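Local coordinates for nigritoxine (Vibrio nigripulchritudo, PDB 5M41), which is a bacterial toxin for crustaceans and insects and has a fold described as new, at residues 284-289 and 328-333; 308-313 and 378-383; 315-318 and 322-325. All blocks are in the same frame, centred on the assembly; numbering follows the deposited sequence.

In the fold
The three contacts lie within one part of the chain, around a curled antiparallel sheet with helices 302-319 and 373-382 against it. Interaction 1 is the most buried, joining two strands of the sheet through an aromatic side chain. Interaction 2 sets the two helices against each other and is partly buried. Interaction 3 lies where helix 302-319 ends and the chain returns toward strand 328-336; it combines a buried apolar pair with an exposed glutamate. L331 of interaction 1 touches F380 of interaction 2, and I329 meets I323 of interaction 3. Backbone hydrogen bonds cross only in interaction 3, while apolar and CH-pi contacts carry the other two.

Interaction 1 of 3, residues 284-289 and 328-333; sequences GAWIDS and VISLSL
W286 and S330 mark the closest backbone approach, with W286 CA 7.6 Å from S330 CA, between two strands that are not neighbours in their hydrogen bonding. The short axes of 286-288 and 328-333 pass 8.2 Å apart at 66°, and each strand is paired antiparallel with strand 340-348 of the same curled sheet. The separation is too wide for main-chain pairing, and one large side chain spans it.

That side chain is the indole of W286. Its CG sits beside the backbone N (chi1 -60°), which sends the bicycle out toward strand 328-336. There S330 CB settles over one face of the six-membered ring, 3.4 Å from its centroid and almost exactly on the ring normal, a close CH-pi contact. The backbone follows: S330 N lies 3.5 Å from W286 CZ3, and I329 C is 3.8 Å from the same atom. V328 approaches differently, its CG1 lying at the ring edge, near the ring plane, 4.2 Å from W286 CH2. The indole therefore meets three successive residues of one strand, a methylene over its face and a methyl at its rim.

Further side chains touch this pair. V370 of the adjoining strand meets W286, V328 and S330, while S346 and V348 of strand 340-348 and A441 of a loop also touch the tryptophan. The polar edge of the indole is satisfied by a loop, where W286 NE1 donates to the carbonyl oxygen of P439, a bond that would restrict the rotation of the ring. At S330 itself the hydroxyl is anti to the backbone N, and this torsion carries OG to the far side of CB from the indole, leaving the carbon to face the ring.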
ATOM      1  N   GLY A 284       1.051  15.859  -0.514  1.00 63.55           N
ATOM      2  CA  GLY A 284       2.044  15.630  -1.573  1.00 61.20           C
ATOM      3  C   GLY A 284       3.348  15.073  -1.017  1.00 56.89           C
ATOM      4  O   GLY A 284       4.435  15.656  -1.197  1.00 56.15           O
ATOM      5  N   ALA A 285       3.244  13.943  -0.328  1.00 52.35           N
ATOM      6  CA  ALA A 285       4.407  13.384   0.384  1.00 48.12           C
ATOM      7  C   ALA A 285       5.479  12.795  -0.550  1.00 47.17           C
ATOM      8  O   ALA A 285       6.687  12.871  -0.250  1.00 46.84           O
ATOM      9  CB  ALA A 285       3.952  12.355   1.429  1.00 43.76           C
ATOM     10  N   TRP A 286       5.037  12.255  -1.690  1.00 46.08           N
ATOM     11  CA  TRP A 286       5.880  11.418  -2.550  1.00 45.71           C
ATOM     12  C   TRP A 286       6.053  11.929  -3.960  1.00 49.41           C
ATOM     13  O   TRP A 286       5.106  12.424  -4.564  1.00 48.84           O
ATOM     14  CB  TRP A 286       5.320   9.998  -2.561  1.00 42.10           C
ATOM     15  CG  TRP A 286       5.301   9.407  -1.162  1.00 41.50           C
ATOM     16  CD1 TRP A 286       4.199   9.149  -0.358  1.00 41.25           C
ATOM     17  CD2 TRP A 286       6.469   9.051  -0.331  1.00 39.75           C
ATOM     18  NE1 TRP A 286       4.583   8.620   0.847  1.00 38.88           N
ATOM     19  CE2 TRP A 286       5.932   8.541   0.929  1.00 39.33           C
ATOM     20  CE3 TRP A 286       7.848   9.062  -0.525  1.00 38.86           C
ATOM     21  CZ2 TRP A 286       6.762   8.095   1.951  1.00 38.80           C
ATOM     22  CZ3 TRP A 286       8.676   8.606   0.505  1.00 38.97           C
ATOM     23  CH2 TRP A 286       8.146   8.130   1.716  1.00 37.27           C
ATOM     24  N   ILE A 287       7.277  11.811  -4.481  1.00 50.61           N
ATOM     25  CA  ILE A 287       7.608  12.207  -5.843  1.00 55.21           C
ATOM     26  C   ILE A 287       7.881  10.935  -6.634  1.00 56.19           C
ATOM     27  O   ILE A 287       8.773  10.167  -6.285  1.00 53.98           O
ATOM     28  CB  ILE A 287       8.905  13.061  -5.906  1.00 56.80           C
ATOM     29  CG1 ILE A 287       8.762  14.349  -5.105  1.00 59.39           C
ATOM     30  CG2 ILE A 287       9.318  13.352  -7.363  1.00 58.58           C
ATOM     31  CD1 ILE A 287      10.100  14.914  -4.650  1.00 60.97           C
ATOM     32  N   ASP A 288       7.136  10.734  -7.712  1.00 60.99           N
ATOM     33  CA  ASP A 288       7.360   9.611  -8.619  1.00 66.69           C
ATOM     34  C   ASP A 288       8.797   9.525  -9.108  1.00 70.27           C
ATOM     35  O   ASP A 288       9.442  10.548  -9.352  1.00 71.04           O
ATOM     36  CB  ASP A 288       6.431   9.726  -9.831  1.00 67.92           C
ATOM     37  CG  ASP A 288       5.190   8.857  -9.697  1.00 69.33           C
ATOM     38  OD1 ASP A 288       4.783   8.304 -10.732  1.00 68.79           O
ATOM     39  OD2 ASP A 288       4.629   8.715  -8.575  1.00 59.51           O
ATOM     40  N   SER A 289       9.299   8.301  -9.235  1.00 72.93           N
ATOM     41  CA  SER A 289      10.518   8.069  -9.982  1.00 77.66           C
ATOM     42  C   SER A 289      10.259   8.271 -11.495  1.00 84.47           C
ATOM     43  O   SER A 289      11.137   8.718 -12.243  1.00 91.65           O
ATOM     44  CB  SER A 289      11.036   6.658  -9.731  1.00 70.70           C
ATOM     45  OG  SER A 289      12.099   6.393 -10.623  1.00 77.40           O
ATOM     46  N   VAL A 328      15.239   8.989   1.812  1.00 41.78           N
ATOM     47  CA  VAL A 328      14.065   8.233   2.215  1.00 39.06           C
ATOM     48  C   VAL A 328      13.199   7.967   0.992  1.00 39.68           C
ATOM     49  O   VAL A 328      12.890   8.870   0.214  1.00 42.03           O
ATOM     50  CB  VAL A 328      13.269   8.962   3.324  1.00 39.97           C
ATOM     51  CG1 VAL A 328      11.939   8.259   3.581  1.00 37.75           C
ATOM     52  CG2 VAL A 328      14.082   9.000   4.628  1.00 38.72           C
ATOM     53  N   ILE A 329      12.832   6.711   0.798  1.00 38.62           N
ATOM     54  CA  ILE A 329      12.055   6.313  -0.344  1.00 38.75           C
ATOM     55  C   ILE A 329      10.847   5.496   0.117  1.00 38.82           C
ATOM     56  O   ILE A 329      10.848   4.932   1.214  1.00 36.41           O
ATOM     57  CB  ILE A 329      12.895   5.537  -1.395  1.00 41.57           C
ATOM     58  CG1 ILE A 329      13.483   4.256  -0.827  1.00 43.70           C
ATOM     59  CG2 ILE A 329      14.031   6.406  -1.958  1.00 43.44           C
ATOM     60  CD1 ILE A 329      13.947   3.288  -1.910  1.00 45.44           C
ATOM     61  N   SER A 330       9.814   5.478  -0.709  1.00 38.06           N
ATOM     62  CA  SER A 330       8.686   4.611  -0.502  1.00 37.39           C
ATOM     63  C   SER A 330       8.755   3.600  -1.635  1.00 39.23           C
ATOM     64  O   SER A 330       8.663   3.978  -2.814  1.00 40.03           O
ATOM     65  CB  SER A 330       7.388   5.405  -0.584  1.00 36.86           C
ATOM     66  OG  SER A 330       6.265   4.534  -0.637  1.00 39.40           O
ATOM     67  N   LEU A 331       8.965   2.333  -1.295  1.00 37.15           N
ATOM     68  CA  LEU A 331       8.805   1.288  -2.283  1.00 37.05           C
ATOM     69  C   LEU A 331       7.354   0.825  -2.205  1.00 37.28           C
ATOM     70  O   LEU A 331       6.947   0.162  -1.234  1.00 35.59           O
ATOM     71  CB  LEU A 331       9.802   0.145  -2.063  1.00 36.62           C
ATOM     72  CG  LEU A 331       9.563  -1.225  -2.714  1.00 38.74           C
ATOM     73  CD1 LEU A 331       9.539  -1.157  -4.231  1.00 38.91           C
ATOM     74  CD2 LEU A 331      10.639  -2.191  -2.256  1.00 39.44           C
ATOM     75  N   SER A 332       6.574   1.193  -3.215  1.00 34.55           N
ATOM     76  CA  SER A 332       5.158   0.844  -3.268  1.00 35.42           C
ATOM     77  C   SER A 332       4.981  -0.481  -3.966  1.00 35.51           C
ATOM     78  O   SER A 332       5.509  -0.678  -5.045  1.00 37.01           O
ATOM     79  CB  SER A 332       4.351   1.897  -4.045  1.00 37.49           C
ATOM     80  OG  SER A 332       4.248   3.112  -3.321  1.00 38.86           O
ATOM     81  N   LEU A 333       4.228  -1.380  -3.348  1.00 33.98           N
ATOM     82  CA  LEU A 333       3.815  -2.599  -4.000  1.00 34.99           C
ATOM     83  C   LEU A 333       2.309  -2.502  -4.054  1.00 36.58           C
ATOM     84  O   LEU A 333       1.619  -2.619  -3.027  1.00 37.86           O
ATOM     85  CB  LEU A 333       4.302  -3.806  -3.208  1.00 36.07           C
ATOM     86  CG  LEU A 333       5.829  -3.894  -3.059  1.00 36.46           C
ATOM     87  CD1 LEU A 333       6.194  -4.912  -1.999  1.00 38.00           C
ATOM     88  CD2 LEU A 333       6.485  -4.249  -4.391  1.00 37.68           C
TER

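Interaction 2 of 3, residues 308-313 and 378-383; sequences QGAAGL and EGFKKG
F380 reaches from helix 373-382 to A311 on helix 302-319, where the nearest CA atoms, A311 CA and F380 CA, are 6.2 Å apart. F380 CB already lies against the neighbour, 3.8 Å from A311 CB. The next atom is the tightest point, with F380 CG 3.5 Å from A311 CB. With chi1 at -83°, CG points away from the residue's own carbonyl carbon, and from there the ring extends over helix 302-319. The A311 methyl lies over one face of it, A311 CB being 3.8 Å from the F380 ring centroid and 22° off the normal, a CH-pi contact displaced toward the CG end.

Along one side of the ring the partner shifts from the methyl to the backbone: F380 CD2 is 3.7 Å from A311 CA, and CE2 lies near A311 CA and N. F380 CE2 also meets the sheet, 3.5 Å from L331 CD2 of strand 328-336. At the far end, F380 CZ touches A310 CB at 3.8 Å. A310 in turn rests on L331 and L333, and the small side chains of A310 and A311 are consistent with this close approach. F385 adds an edge-to-face contact with the F380 ring.

Just beyond F380 the helix ends in a Schellman motif, with G383 at positive phi and its N bonded back to F380 O. The whole is a helix-helix contact in a layer packed on an antiparallel sheet, in which both helices lie on the same face and a phenylalanine fills the join above L331.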
ATOM      1  N   GLN A 308      12.062 -10.489  -5.507  1.00 55.03           N
ATOM      2  CA  GLN A 308      13.289 -10.288  -6.282  1.00 57.94           C
ATOM      3  C   GLN A 308      13.165  -9.059  -7.202  1.00 55.04           C
ATOM      4  O   GLN A 308      14.054  -8.194  -7.232  1.00 54.94           O
ATOM      5  CB  GLN A 308      13.653 -11.565  -7.065  1.00 64.80           C
ATOM      6  CG  GLN A 308      14.878 -11.429  -7.964  1.00 72.89           C
ATOM      7  CD  GLN A 308      16.116 -10.942  -7.214  1.00 80.92           C
ATOM      8  OE1 GLN A 308      16.636 -11.629  -6.323  1.00 83.22           O
ATOM      9  NE2 GLN A 308      16.599  -9.749  -7.578  1.00 82.36           N
ATOM     10  N   GLY A 309      12.051  -8.973  -7.928  1.00 50.67           N
ATOM     11  CA  GLY A 309      11.763  -7.791  -8.725  1.00 49.61           C
ATOM     12  C   GLY A 309      11.864  -6.488  -7.946  1.00 48.41           C
ATOM     13  O   GLY A 309      12.461  -5.520  -8.420  1.00 50.72           O
ATOM     14  N   ALA A 310      11.292  -6.458  -6.741  1.00 47.92           N
ATOM     15  CA  ALA A 310      11.294  -5.244  -5.907  1.00 47.38           C
ATOM     16  C   ALA A 310      12.690  -4.911  -5.365  1.00 45.98           C
ATOM     17  O   ALA A 310      13.090  -3.746  -5.321  1.00 45.61           O
ATOM     18  CB  ALA A 310      10.284  -5.372  -4.763  1.00 45.91           C
ATOM     19  N   ALA A 311      13.426  -5.928  -4.940  1.00 47.67           N
ATOM     20  CA  ALA A 311      14.801  -5.710  -4.469  1.00 48.80           C
ATOM     21  C   ALA A 311      15.653  -5.252  -5.642  1.00 49.57           C
ATOM     22  O   ALA A 311      16.500  -4.347  -5.497  1.00 48.49           O
ATOM     23  CB  ALA A 311      15.380  -6.979  -3.863  1.00 51.93           C
ATOM     24  N   GLY A 312      15.402  -5.867  -6.804  1.00 50.86           N
ATOM     25  CA  GLY A 312      16.072  -5.498  -8.060  1.00 54.32           C
ATOM     26  C   GLY A 312      15.827  -4.048  -8.436  1.00 53.55           C
ATOM     27  O   GLY A 312      16.760  -3.317  -8.789  1.00 54.75           O
ATOM     28  N   LEU A 313      14.573  -3.618  -8.334  1.00 51.46           N
ATOM     29  CA  LEU A 313      14.224  -2.235  -8.649  1.00 51.32           C
ATOM     30  C   LEU A 313      14.946  -1.253  -7.727  1.00 51.06           C
ATOM     31  O   LEU A 313      15.433  -0.211  -8.174  1.00 52.64           O
ATOM     32  CB  LEU A 313      12.711  -2.030  -8.542  1.00 50.06           C
ATOM     33  CG  LEU A 313      12.113  -0.681  -8.960  1.00 51.14           C
ATOM     34  CD1 LEU A 313      12.118  -0.526 -10.480  1.00 48.85           C
ATOM     35  CD2 LEU A 313      10.692  -0.595  -8.419  1.00 48.79           C
ATOM     36  N   GLU A 378      19.317  -3.489   2.518  1.00 47.56           N
ATOM     37  CA  GLU A 378      19.716  -4.325   3.649  1.00 49.70           C
ATOM     38  C   GLU A 378      18.545  -5.176   4.120  1.00 46.71           C
ATOM     39  O   GLU A 378      18.715  -6.348   4.403  1.00 46.80           O
ATOM     40  CB  GLU A 378      20.300  -3.487   4.783  1.00 54.17           C
ATOM     41  CG  GLU A 378      21.686  -2.936   4.444  1.00 64.59           C
ATOM     42  CD  GLU A 378      22.251  -1.968   5.488  1.00 69.36           C
ATOM     43  OE1 GLU A 378      21.695  -1.871   6.609  1.00 71.47           O
ATOM     44  OE2 GLU A 378      23.276  -1.305   5.189  1.00 74.96           O
ATOM     45  N   GLY A 379      17.351  -4.592   4.174  1.00 42.99           N
ATOM     46  CA  GLY A 379      16.155  -5.337   4.571  1.00 41.83           C
ATOM     47  C   GLY A 379      15.839  -6.502   3.623  1.00 43.38           C
ATOM     48  O   GLY A 379      15.408  -7.569   4.056  1.00 42.21           O
ATOM     49  N   PHE A 380      16.032  -6.292   2.327  1.00 44.04           N
ATOM     50  CA  PHE A 380      15.842  -7.377   1.365  1.00 47.35           C
ATOM     51  C   PHE A 380      16.880  -8.475   1.533  1.00 51.00           C
ATOM     52  O   PHE A 380      16.526  -9.651   1.533  1.00 52.72           O
ATOM     53  CB  PHE A 380      15.818  -6.866  -0.078  1.00 44.90           C
ATOM     54  CG  PHE A 380      14.477  -6.343  -0.502  1.00 41.69           C
ATOM     55  CD1 PHE A 380      13.378  -7.199  -0.611  1.00 41.39           C
ATOM     56  CD2 PHE A 380      14.320  -5.005  -0.828  1.00 39.73           C
ATOM     57  CE1 PHE A 380      12.133  -6.712  -1.016  1.00 39.65           C
ATOM     58  CE2 PHE A 380      13.093  -4.516  -1.230  1.00 37.47           C
ATOM     59  CZ  PHE A 380      11.998  -5.369  -1.321  1.00 38.15           C
ATOM     60  N   LYS A 381      18.143  -8.087   1.689  1.00 53.72           N
ATOM     61  CA  LYS A 381      19.221  -9.029   2.011  1.00 57.73           C
ATOM     62  C   LYS A 381      18.895  -9.914   3.218  1.00 59.47           C
ATOM     63  O   LYS A 381      19.252 -11.089   3.240  1.00 59.98           O
ATOM     64  CB  LYS A 381      20.519  -8.272   2.313  1.00 61.85           C
ATOM     65  CG  LYS A 381      21.376  -7.928   1.110  1.00 66.76           C
ATOM     66  CD  LYS A 381      22.712  -7.342   1.559  1.00 70.06           C
ATOM     67  CE  LYS A 381      23.440  -6.710   0.384  1.00 73.40           C
ATOM     68  NZ  LYS A 381      24.193  -5.502   0.815  1.00 73.98           N
ATOM     69  N   LYS A 382      18.237  -9.345   4.228  1.00 55.56           N
ATOM     70  CA  LYS A 382      17.942 -10.086   5.453  1.00 56.47           C
ATOM     71  C   LYS A 382      16.603 -10.844   5.394  1.00 55.54           C
ATOM     72  O   LYS A 382      16.275 -11.607   6.302  1.00 56.88           O
ATOM     73  CB  LYS A 382      17.978  -9.143   6.664  1.00 56.82           C
ATOM     74  CG  LYS A 382      19.377  -8.733   7.121  1.00 60.67           C
ATOM     75  CD  LYS A 382      19.290  -7.608   8.148  1.00 63.95           C
ATOM     76  CE  LYS A 382      20.654  -7.156   8.652  1.00 69.76           C
ATOM     77  NZ  LYS A 382      21.400  -6.295   7.685  1.00 73.54           N
ATOM     78  N   GLY A 383      15.823 -10.619   4.341  1.00 53.24           N
ATOM     79  CA  GLY A 383      14.496 -11.227   4.238  1.00 51.54           C
ATOM     80  C   GLY A 383      13.443 -10.548   5.105  1.00 49.55           C
ATOM     81  O   GLY A 383      12.384 -11.126   5.350  1.00 52.03           O
TER

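Interaction 3 of 3, residues 315-318 and 322-325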
ATOM      1  N   ALA A 315      17.790  -1.780  -6.075  1.00 55.18           N
ATOM      2  CA  ALA A 315      19.229  -1.868  -6.359  1.00 58.45           C
ATOM      3  C   ALA A 315      19.565  -1.025  -7.583  1.00 60.38           C
ATOM      4  O   ALA A 315      20.514  -0.249  -7.551  1.00 64.69           O
ATOM      5  CB  ALA A 315      19.666  -3.318  -6.538  1.00 57.60           C
ATOM      6  N   ASP A 316      18.758  -1.130  -8.637  1.00 61.66           N
ATOM      7  CA  ASP A 316      19.039  -0.371  -9.871  1.00 65.28           C
ATOM      8  C   ASP A 316      18.979   1.135  -9.646  1.00 64.34           C
ATOM      9  O   ASP A 316      19.788   1.871 -10.208  1.00 64.98           O
ATOM     10  CB  ASP A 316      18.110  -0.762 -11.019  1.00 64.92           C
ATOM     11  CG  ASP A 316      18.236  -2.220 -11.411  1.00 68.60           C
ATOM     12  OD1 ASP A 316      19.202  -2.897 -10.990  1.00 72.19           O
ATOM     13  OD2 ASP A 316      17.345  -2.697 -12.143  1.00 70.62           O
ATOM     14  N   ALA A 317      18.045   1.587  -8.809  1.00 60.66           N
ATOM     15  CA  ALA A 317      17.891   3.020  -8.559  1.00 61.32           C
ATOM     16  C   ALA A 317      19.103   3.605  -7.833  1.00 62.34           C
ATOM     17  O   ALA A 317      19.515   4.739  -8.112  1.00 64.40           O
ATOM     18  CB  ALA A 317      16.608   3.301  -7.796  1.00 57.21           C
ATOM     19  N   ILE A 318      19.678   2.825  -6.919  1.00 62.83           N
ATOM     20  CA  ILE A 318      20.885   3.238  -6.190  1.00 66.67           C
ATOM     21  C   ILE A 318      22.120   3.317  -7.096  1.00 74.07           C
ATOM     22  O   ILE A 318      22.934   4.239  -6.970  1.00 76.26           O
ATOM     23  CB  ILE A 318      21.156   2.310  -4.990  1.00 65.62           C
ATOM     24  CG1 ILE A 318      20.091   2.544  -3.906  1.00 63.09           C
ATOM     25  CG2 ILE A 318      22.562   2.522  -4.433  1.00 67.71           C
ATOM     26  CD1 ILE A 318      20.077   1.512  -2.807  1.00 60.17           C
ATOM     27  N   GLU A 322      19.812   7.703  -9.369  1.00 80.74           N
ATOM     28  CA  GLU A 322      18.504   8.338  -9.245  1.00 81.37           C
ATOM     29  C   GLU A 322      18.188   8.574  -7.759  1.00 76.35           C
ATOM     30  O   GLU A 322      17.477   9.514  -7.399  1.00 77.24           O
ATOM     31  CB  GLU A 322      17.435   7.456  -9.888  1.00 84.04           C
ATOM     32  CG  GLU A 322      17.573   7.328 -11.403  1.00 94.90           C
ATOM     33  CD  GLU A 322      16.505   6.439 -12.027  1.00 97.08           C
ATOM     34  OE1 GLU A 322      16.296   5.306 -11.530  1.00 94.12           O
ATOM     35  OE2 GLU A 322      15.880   6.874 -13.022  1.00 99.72           O
ATOM     36  N   ILE A 323      18.753   7.715  -6.912  1.00 68.30           N
ATOM     37  CA  ILE A 323      18.494   7.690  -5.482  1.00 66.66           C
ATOM     38  C   ILE A 323      19.834   7.580  -4.753  1.00 62.37           C
ATOM     39  O   ILE A 323      20.699   6.827  -5.186  1.00 65.56           O
ATOM     40  CB  ILE A 323      17.575   6.470  -5.142  1.00 63.25           C
ATOM     41  CG1 ILE A 323      16.184   6.631  -5.767  1.00 63.99           C
ATOM     42  CG2 ILE A 323      17.459   6.236  -3.650  1.00 65.33           C
ATOM     43  CD1 ILE A 323      15.413   7.857  -5.317  1.00 63.19           C
ATOM     44  N   ASP A 324      20.008   8.352  -3.679  1.00 62.48           N
ATOM     45  CA  ASP A 324      21.181   8.246  -2.782  1.00 61.92           C
ATOM     46  C   ASP A 324      20.924   7.307  -1.596  1.00 57.89           C
ATOM     47  O   ASP A 324      19.795   7.223  -1.124  1.00 53.84           O
ATOM     48  CB  ASP A 324      21.571   9.624  -2.265  1.00 67.48           C
ATOM     49  CG  ASP A 324      22.163  10.508  -3.354  1.00 74.59           C
ATOM     50  OD1 ASP A 324      22.478   9.992  -4.454  1.00 75.15           O
ATOM     51  OD2 ASP A 324      22.321  11.721  -3.104  1.00 80.47           O
ATOM     52  N   PRO A 325      21.970   6.590  -1.120  1.00 57.42           N
ATOM     53  CA  PRO A 325      21.810   5.629  -0.030  1.00 54.44           C
ATOM     54  C   PRO A 325      20.967   6.125   1.141  1.00 51.13           C
ATOM     55  O   PRO A 325      20.167   5.354   1.669  1.00 48.89           O
ATOM     56  CB  PRO A 325      23.242   5.380   0.420  1.00 57.11           C
ATOM     57  CG  PRO A 325      24.040   5.503  -0.848  1.00 61.64           C
ATOM     58  CD  PRO A 325      23.315   6.492  -1.727  1.00 60.83           C
TER
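A317 O receives two successive backbone N-H groups from the chain that has turned back beyond helix 302-319. I323 N makes the sounder bond, 3.3 Å from A317 O with an N-H...O angle of 142°, and approaches from above the carbonyl plane, 48° out of it. E322 N is slightly nearer, 3.2 Å from A317 O, but its bond is bent and weak. One carbonyl near the end of the helix thus holds the returning segment by its main chain.

Side chains also meet across the turn. The CG1 branch of I323, anti to its carbonyl carbon (chi1 -66°), places I323 CG1 3.9 Å from A317 CB, and L345 of strand 340-348 also touches that alanine. The other branch points into the neighbouring contact, with I323 CG2 packed on I329 CG2. E322 runs alongside the helix, extended beyond CG, and brings E322 OE1 to 4.1 Å from A317 CA, a loose van der Waals contact; the carboxylate belongs to an exposed residue. Farther along, I323 O sits 3.7 Å from I318 CA, while the I318 side chain packs on S373 and I377 of helix 373-382.

D324 O accepts a hydrogen bond from the S373 hydroxyl, tying the loop to the start of that second helix. Together these contacts form a compact helix-to-strand connection, in which the chain leaving helix 302-319 turns back onto the helix's last turn before it enters strand 328-336 of the antiparallel sheet.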